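TouB protein (Pseudomonas stutzeri, PDB 2INC) is a small ubiquitin-like component of toluene o-xylene monooxygenase, and so probably has a part in the enzyme's monooxygenase activity. Local coordinates at residues Q15-D20 and A33-N38; T58-G63 and S67-R72; Q27-C32 and L77-M82. One frame throughout, in Å; residues are numbered along the deposited sequence.

Contact 1: Q15-D20 and A33-N38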
# COMPACT_ATOMS: atom_id res chain seq x y z
N GLN C 15 -21.13 35.73 29.81
CA GLN C 15 -19.85 36.37 29.58
C GLN C 15 -19.34 37.00 30.84
O GLN C 15 -20.15 37.41 31.71
CB GLN C 15 -19.96 37.45 28.52
CG GLN C 15 -20.43 36.95 27.20
CD GLN C 15 -20.65 38.07 26.26
OE1 GLN C 15 -21.73 38.71 26.29
NE2 GLN C 15 -19.63 38.37 25.42
N LEU C 16 -18.01 37.11 30.94
CA LEU C 16 -17.41 37.80 32.08
C LEU C 16 -17.45 39.33 31.82
O LEU C 16 -16.99 39.79 30.78
CB LEU C 16 -15.98 37.33 32.30
CG LEU C 16 -15.10 38.14 33.29
CD1 LEU C 16 -15.57 37.99 34.76
CD2 LEU C 16 -13.65 37.73 33.16
N VAL C 17 -17.98 40.09 32.77
CA VAL C 17 -18.09 41.55 32.64
C VAL C 17 -17.65 42.14 33.99
O VAL C 17 -18.31 41.91 35.01
CB VAL C 17 -19.53 41.98 32.32
CG1 VAL C 17 -19.65 43.49 32.26
CG2 VAL C 17 -19.98 41.41 30.99
N PRO C 18 -16.49 42.80 34.01
CA PRO C 18 -16.10 43.51 35.22
C PRO C 18 -17.00 44.72 35.43
O PRO C 18 -17.33 45.45 34.48
CB PRO C 18 -14.65 43.94 34.95
CG PRO C 18 -14.49 43.93 33.48
CD PRO C 18 -15.50 42.95 32.92
N VAL C 19 -17.47 44.89 36.65
CA VAL C 19 -18.26 46.07 36.98
C VAL C 19 -17.54 46.73 38.15
O VAL C 19 -16.52 46.22 38.59
CB VAL C 19 -19.74 45.71 37.35
CG1 VAL C 19 -20.47 45.11 36.17
CG2 VAL C 19 -19.81 44.79 38.54
N ASP C 20 -18.06 47.85 38.64
CA ASP C 20 -17.51 48.50 39.83
C ASP C 20 -18.45 48.33 41.01
O ASP C 20 -19.66 48.34 40.82
CB ASP C 20 -17.35 49.98 39.55
CG ASP C 20 -16.50 50.66 40.59
OD1 ASP C 20 -15.24 50.62 40.45
OD2 ASP C 20 -17.10 51.21 41.54
N ALA C 33 -24.48 45.36 28.37
CA ALA C 33 -25.04 45.62 27.05
C ALA C 33 -23.94 45.76 26.03
O ALA C 33 -24.10 45.32 24.90
CB ALA C 33 -25.91 46.92 27.07
N TYR C 34 -22.83 46.37 26.43
CA TYR C 34 -21.71 46.62 25.56
C TYR C 34 -21.20 45.32 24.86
O TYR C 34 -20.64 45.37 23.76
CB TYR C 34 -20.59 47.25 26.39
CG TYR C 34 -19.34 47.52 25.61
CD1 TYR C 34 -19.17 48.71 24.93
CD2 TYR C 34 -18.32 46.57 25.54
CE1 TYR C 34 -18.02 48.96 24.19
CE2 TYR C 34 -17.16 46.81 24.78
CZ TYR C 34 -17.02 48.01 24.12
OH TYR C 34 -15.89 48.27 23.38
N HIS C 35 -21.37 44.19 25.53
CA HIS C 35 -20.82 42.91 25.04
C HIS C 35 -21.88 42.08 24.34
O HIS C 35 -21.59 40.95 23.92
CB HIS C 35 -20.19 42.12 26.20
CG HIS C 35 -18.96 42.77 26.75
ND1 HIS C 35 -17.77 42.84 26.04
CD2 HIS C 35 -18.74 43.41 27.92
CE1 HIS C 35 -16.88 43.51 26.75
NE2 HIS C 35 -17.43 43.86 27.90
N SER C 36 -23.09 42.62 24.16
CA SER C 36 -24.21 41.86 23.58
C SER C 36 -25.05 42.64 22.58
O SER C 36 -25.25 42.18 21.46
CB SER C 36 -25.11 41.32 24.67
OG SER C 36 -24.35 40.50 25.58
N ILE C 37 -25.53 43.83 22.99
CA ILE C 37 -26.38 44.67 22.10
C ILE C 37 -25.55 45.10 20.89
O ILE C 37 -24.39 45.54 21.06
CB ILE C 37 -27.01 45.90 22.84
CG1 ILE C 37 -27.92 45.49 24.01
CG2 ILE C 37 -27.72 46.90 21.82
CD1 ILE C 37 -29.25 44.83 23.62
N ASN C 38 -26.12 44.97 19.69
CA ASN C 38 -25.38 45.29 18.47
C ASN C 38 -24.18 44.35 18.20
O ASN C 38 -23.36 44.64 17.32
CB ASN C 38 -24.90 46.75 18.47
CG ASN C 38 -26.04 47.72 18.24
OD1 ASN C 38 -26.90 47.49 17.35
ND2 ASN C 38 -26.10 48.78 19.05
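The backbones of Q15-D20 and A33-N38 come closest at Q15 and H35, whose CA atoms are 8.0 Å apart, so side chains bridge the gap. H35 takes the largest share of the interface, with Q15 and V17 reaching it from the strand. CG2 of V17 comes within 3.9 Å of H35 CD2 and meets that corner of the imidazole obliquely. CG1 is the methyl that lies anti to the V17 nitrogen (chi1 177°), which leaves CG2 beside that nitrogen, where it can touch the ring. One face of the imidazole is covered by Y34, whose CD2 stands 3.6 Å above the H35 ring plane, over its centre. Q15 stretches out beyond CG and packs beside H35: its CD lies 4.1 Å from H35 CB, with the amide plane 82° from the imidazole.

Here an outermost strand of the ubiquitin-like beta-grasp sheet, 14-19, paired antiparallel with 2-8, meets the loop that leaves helix 25-33. A33 O accepts both I37 N, at 2.8 Å, and S36 N, at 3.0 Å, and so curls the chain as it comes off the helix. S36 OG is hydrogen-bonded to D11 OD2, tying the loop to the turn between the first two strands. L16, pointing away from the loop, uses its backbone to hydrogen-bond another protein of the assembly, and the side chains of Q15 and H35 each also pack on a polar side chain of another protein chain.

Contact 2: T58-G63 and S67-R72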
# COMPACT_ATOMS: atom_id res chain seq x y z
N THR C 58 -34.20 37.04 41.77
CA THR C 58 -34.37 38.30 42.49
C THR C 58 -34.05 39.47 41.58
O THR C 58 -32.94 39.56 41.02
CB THR C 58 -33.44 38.36 43.70
OG1 THR C 58 -33.91 37.45 44.71
CG2 THR C 58 -33.35 39.76 44.29
N LEU C 59 -35.04 40.36 41.45
CA LEU C 59 -34.90 41.59 40.67
C LEU C 59 -34.28 42.70 41.52
O LEU C 59 -34.74 42.96 42.63
CB LEU C 59 -36.28 41.99 40.13
CG LEU C 59 -36.45 43.13 39.15
CD1 LEU C 59 -35.51 43.01 37.94
CD2 LEU C 59 -37.94 43.16 38.70
N PHE C 60 -33.20 43.32 41.02
CA PHE C 60 -32.60 44.44 41.74
C PHE C 60 -33.17 45.76 41.20
O PHE C 60 -33.37 45.90 39.98
CB PHE C 60 -31.08 44.42 41.58
CG PHE C 60 -30.44 43.19 42.11
CD1 PHE C 60 -30.61 42.83 43.44
CD2 PHE C 60 -29.66 42.39 41.29
CE1 PHE C 60 -30.03 41.67 43.96
CE2 PHE C 60 -29.07 41.25 41.80
CZ PHE C 60 -29.26 40.90 43.14
N PRO C 61 -33.46 46.73 42.10
CA PRO C 61 -33.98 48.01 41.56
C PRO C 61 -32.90 48.76 40.78
O PRO C 61 -31.70 48.55 41.05
CB PRO C 61 -34.42 48.79 42.82
CG PRO C 61 -34.47 47.78 43.91
CD PRO C 61 -33.40 46.75 43.57
N ARG C 62 -33.33 49.62 39.85
CA ARG C 62 -32.40 50.29 38.92
C ARG C 62 -31.27 51.01 39.62
O ARG C 62 -30.15 51.01 39.13
CB ARG C 62 -33.13 51.25 37.95
CG ARG C 62 -34.14 50.55 37.05
CD ARG C 62 -34.88 51.49 36.15
NE ARG C 62 -33.95 52.18 35.27
CZ ARG C 62 -34.30 53.04 34.31
NH1 ARG C 62 -35.58 53.32 34.13
NH2 ARG C 62 -33.38 53.62 33.54
N GLY C 63 -31.56 51.60 40.79
CA GLY C 63 -30.63 52.52 41.46
C GLY C 63 -29.72 51.89 42.50
O GLY C 63 -28.70 52.48 42.92
N SER C 67 -22.20 47.23 45.49
CA SER C 67 -21.77 47.19 46.91
C SER C 67 -22.85 46.70 47.88
O SER C 67 -22.53 46.10 48.92
CB SER C 67 -21.37 48.60 47.34
OG SER C 67 -20.25 48.59 48.19
N ASP C 68 -24.11 46.96 47.54
CA ASP C 68 -25.25 46.66 48.40
C ASP C 68 -26.03 45.44 47.94
O ASP C 68 -27.06 45.08 48.53
CB ASP C 68 -26.20 47.87 48.43
CG ASP C 68 -25.51 49.15 48.95
OD1 ASP C 68 -24.69 49.04 49.88
OD2 ASP C 68 -25.79 50.26 48.42
N ALA C 69 -25.57 44.81 46.86
CA ALA C 69 -26.37 43.75 46.22
C ALA C 69 -26.16 42.36 46.86
O ALA C 69 -26.99 41.45 46.65
CB ALA C 69 -26.17 43.73 44.67
N GLY C 70 -25.08 42.21 47.62
CA GLY C 70 -24.80 40.92 48.28
C GLY C 70 -24.42 39.84 47.26
O GLY C 70 -24.86 38.70 47.34
N LEU C 71 -23.60 40.23 46.30
CA LEU C 71 -23.20 39.34 45.23
C LEU C 71 -21.95 38.59 45.66
O LEU C 71 -21.05 39.16 46.31
CB LEU C 71 -22.90 40.15 43.96
CG LEU C 71 -24.00 41.03 43.37
CD1 LEU C 71 -23.44 41.74 42.12
CD2 LEU C 71 -25.33 40.29 43.09
N ARG C 72 -21.88 37.31 45.27
CA ARG C 72 -20.59 36.59 45.33
C ARG C 72 -19.77 36.96 44.11
O ARG C 72 -20.33 37.10 43.02
CB ARG C 72 -20.84 35.08 45.35
CG ARG C 72 -21.62 34.66 46.59
CD ARG C 72 -22.22 33.28 46.47
NE ARG C 72 -23.13 33.17 45.35
CZ ARG C 72 -23.99 32.16 45.18
NH1 ARG C 72 -24.06 31.16 46.07
NH2 ARG C 72 -24.77 32.13 44.10
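F60 and A69 bring T58-G63 and S67-R72 together at a CA separation of 7.7 Å, and the F60 side chain does most of the touching. From CB, which points toward S67-R72, the chain turns so that CG lies anti to the carbonyl carbon and beside the backbone nitrogen (chi1 -61°), sending the ring across to the loop. One face of the ring receives the methyl of A69, its CB 4.4 Å from F60 CE1; the opposite face has T58 O 4.2 Å above its plane, over the centre. CE1 also passes A69 O at 4.1 Å. At the outer end of the ring CZ is 4.0 Å and CE2 4.1 Å from L71 CD2, which comes obliquely, on the same side of the plane as A69 CB. M25 of helix 25-33 and L77 of strand 76-82 add to the surroundings of F60, joining this edge of the beta-grasp sheet to the helix packed on it. Between the two segments the side chains meet through carbon alone, so van der Waals packing and burial probably hold the ring, with no directional bond from one segment to the other.

Contact 3: Q27-C32 and L77-M82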
# COMPACT_ATOMS: atom_id res chain seq x y z
N GLN C 27 -26.03 51.07 35.58
CA GLN C 27 -24.68 51.18 35.00
C GLN C 27 -24.05 49.79 34.76
O GLN C 27 -23.19 49.62 33.89
CB GLN C 27 -23.76 52.01 35.87
CG GLN C 27 -24.21 53.47 35.92
CD GLN C 27 -23.66 54.22 37.12
OE1 GLN C 27 -23.75 53.75 38.27
NE2 GLN C 27 -23.10 55.40 36.85
N VAL C 28 -24.48 48.81 35.57
CA VAL C 28 -24.08 47.41 35.32
C VAL C 28 -24.66 46.94 34.00
O VAL C 28 -23.93 46.39 33.17
CB VAL C 28 -24.54 46.50 36.46
CG1 VAL C 28 -24.41 45.05 36.07
CG2 VAL C 28 -23.70 46.78 37.70
N ALA C 29 -25.96 47.16 33.79
CA ALA C 29 -26.63 46.73 32.55
C ALA C 29 -25.98 47.36 31.33
O ALA C 29 -25.79 46.71 30.28
CB ALA C 29 -28.13 47.04 32.62
N GLU C 30 -25.59 48.63 31.47
CA GLU C 30 -24.83 49.33 30.43
C GLU C 30 -23.55 48.58 30.06
O GLU C 30 -23.28 48.31 28.89
CB GLU C 30 -24.50 50.76 30.90
CG GLU C 30 -23.48 51.51 30.07
CD GLU C 30 -24.04 52.00 28.72
OE1 GLU C 30 -25.22 51.68 28.40
OE2 GLU C 30 -23.28 52.70 27.97
N LYS C 31 -22.75 48.28 31.08
CA LYS C 31 -21.50 47.57 30.92
C LYS C 31 -21.71 46.21 30.28
O LYS C 31 -20.98 45.85 29.38
CB LYS C 31 -20.79 47.44 32.27
CG LYS C 31 -19.92 48.66 32.57
CD LYS C 31 -19.55 48.71 34.02
CE LYS C 31 -18.53 49.78 34.31
NZ LYS C 31 -18.35 49.89 35.80
N CYS C 32 -22.72 45.48 30.71
CA CYS C 32 -23.12 44.23 30.06
C CYS C 32 -23.56 44.41 28.61
O CYS C 32 -23.06 43.71 27.70
CB CYS C 32 -24.23 43.57 30.87
SG CYS C 32 -23.63 43.08 32.52
N LEU C 77 -25.67 37.08 36.65
CA LEU C 77 -26.79 38.04 36.62
C LEU C 77 -27.47 38.01 35.26
O LEU C 77 -26.81 38.13 34.22
CB LEU C 77 -26.24 39.45 36.87
CG LEU C 77 -25.51 39.69 38.18
CD1 LEU C 77 -24.94 41.11 38.21
CD2 LEU C 77 -26.40 39.38 39.38
N ASP C 78 -28.80 37.84 35.26
CA ASP C 78 -29.60 38.01 34.03
C ASP C 78 -29.78 39.50 33.74
O ASP C 78 -29.99 40.29 34.67
CB ASP C 78 -30.96 37.36 34.21
CG ASP C 78 -30.87 35.89 34.47
OD1 ASP C 78 -29.89 35.27 33.95
OD2 ASP C 78 -31.77 35.37 35.18
N ILE C 79 -29.63 39.90 32.48
CA ILE C 79 -29.87 41.28 32.11
C ILE C 79 -31.02 41.18 31.15
O ILE C 79 -30.90 40.62 30.03
CB ILE C 79 -28.64 42.00 31.49
CG1 ILE C 79 -27.41 41.87 32.38
CG2 ILE C 79 -28.89 43.52 31.37
CD1 ILE C 79 -26.75 40.55 32.21
N ILE C 80 -32.17 41.66 31.62
CA ILE C 80 -33.44 41.48 30.92
C ILE C 80 -34.09 42.81 30.46
O ILE C 80 -33.90 43.86 31.08
CB ILE C 80 -34.42 40.63 31.79
CG1 ILE C 80 -34.69 41.35 33.10
CG2 ILE C 80 -33.79 39.25 32.09
CD1 ILE C 80 -35.66 40.63 34.05
N PHE C 81 -34.82 42.74 29.34
CA PHE C 81 -35.62 43.87 28.81
C PHE C 81 -36.94 43.97 29.56
O PHE C 81 -37.76 43.02 29.55
CB PHE C 81 -35.91 43.68 27.32
CG PHE C 81 -34.69 43.65 26.48
CD1 PHE C 81 -34.10 44.82 26.05
CD2 PHE C 81 -34.10 42.44 26.15
CE1 PHE C 81 -32.95 44.81 25.29
CE2 PHE C 81 -32.97 42.41 25.38
CZ PHE C 81 -32.38 43.60 24.95
N MET C 82 -37.13 45.11 30.22
CA MET C 82 -38.41 45.44 30.85
C MET C 82 -38.91 46.87 30.53
O MET C 82 -38.21 47.69 29.91
CB MET C 82 -38.31 45.21 32.35
CG MET C 82 -38.41 43.77 32.73
SD MET C 82 -37.99 43.60 34.47
CE MET C 82 -39.64 43.56 35.22
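Helix-on-sheet packing at the heart of the beta-grasp fold brings A29 and C32 of helix 25-33 onto I79 of strand 76-82, the middle strand of the sheet. The backbones are closest at A29 and I79, where the CA atoms are 6.4 Å apart, a short spacing consistent with the small A29 side chain. I79 points at the helix and divides its branches between two residues one turn apart. With CG1 beside the backbone nitrogen (chi1 -53°), CG2 falls anti to it and meets the methyl of A29, CB, at 3.8 Å. The other branch of I79 serves C32: CG1 lies 3.9 Å from C32 CB, and CD1 carries on to C32 SG at 4.0 Å. C32 SG, anti to its own carbonyl carbon and beside its nitrogen (chi1 -65°), therefore lies along the ethyl arm of I79, while C32 CB covers the base of that arm. All three residues are buried and their touching atoms are carbon and sulfur.

The neighbouring strands close the core around them. C32 also packs on I4, S6 and V17, I79 on S6 and F8, and A29 on L49, so the helix reaches strands on both sides of 76-82. On the strand's other face D78 is held by a salt bridge to R52 and a hydrogen bond to N7, and D78 and I80 each pack on an aromatic side chain of another protein chain. Alternation of inward I79 with outward D78 and I80 lets one face of the strand carry the helix while the other meets a partner. A helix packed across one face of a mixed sheet is typical of the ubiquitin-like beta-grasp fold.

In the fold
Contact 3 lies about 3 Å from the centre of the chain, with contact 1 and contact 2 on opposite sides of that centre. The centres of contacts 1 and 3 are about 8 Å apart, those of 2 and 3 about 12 Å, and those of 1 and 2 about 17 Å. Contacts 1 and 3 touch where strand 14-19 runs beside helix 25-33, with V17 CG1 3.9 Å from K31 C, and again where I37 CD1 meets F81 CZ at 3.6 Å. Contact 2, nested in the chain within the loop closed by contact 3, joins it through L77, whose CD2 lies 4.0 Å from L71 CD2. All three share one five-stranded sheet.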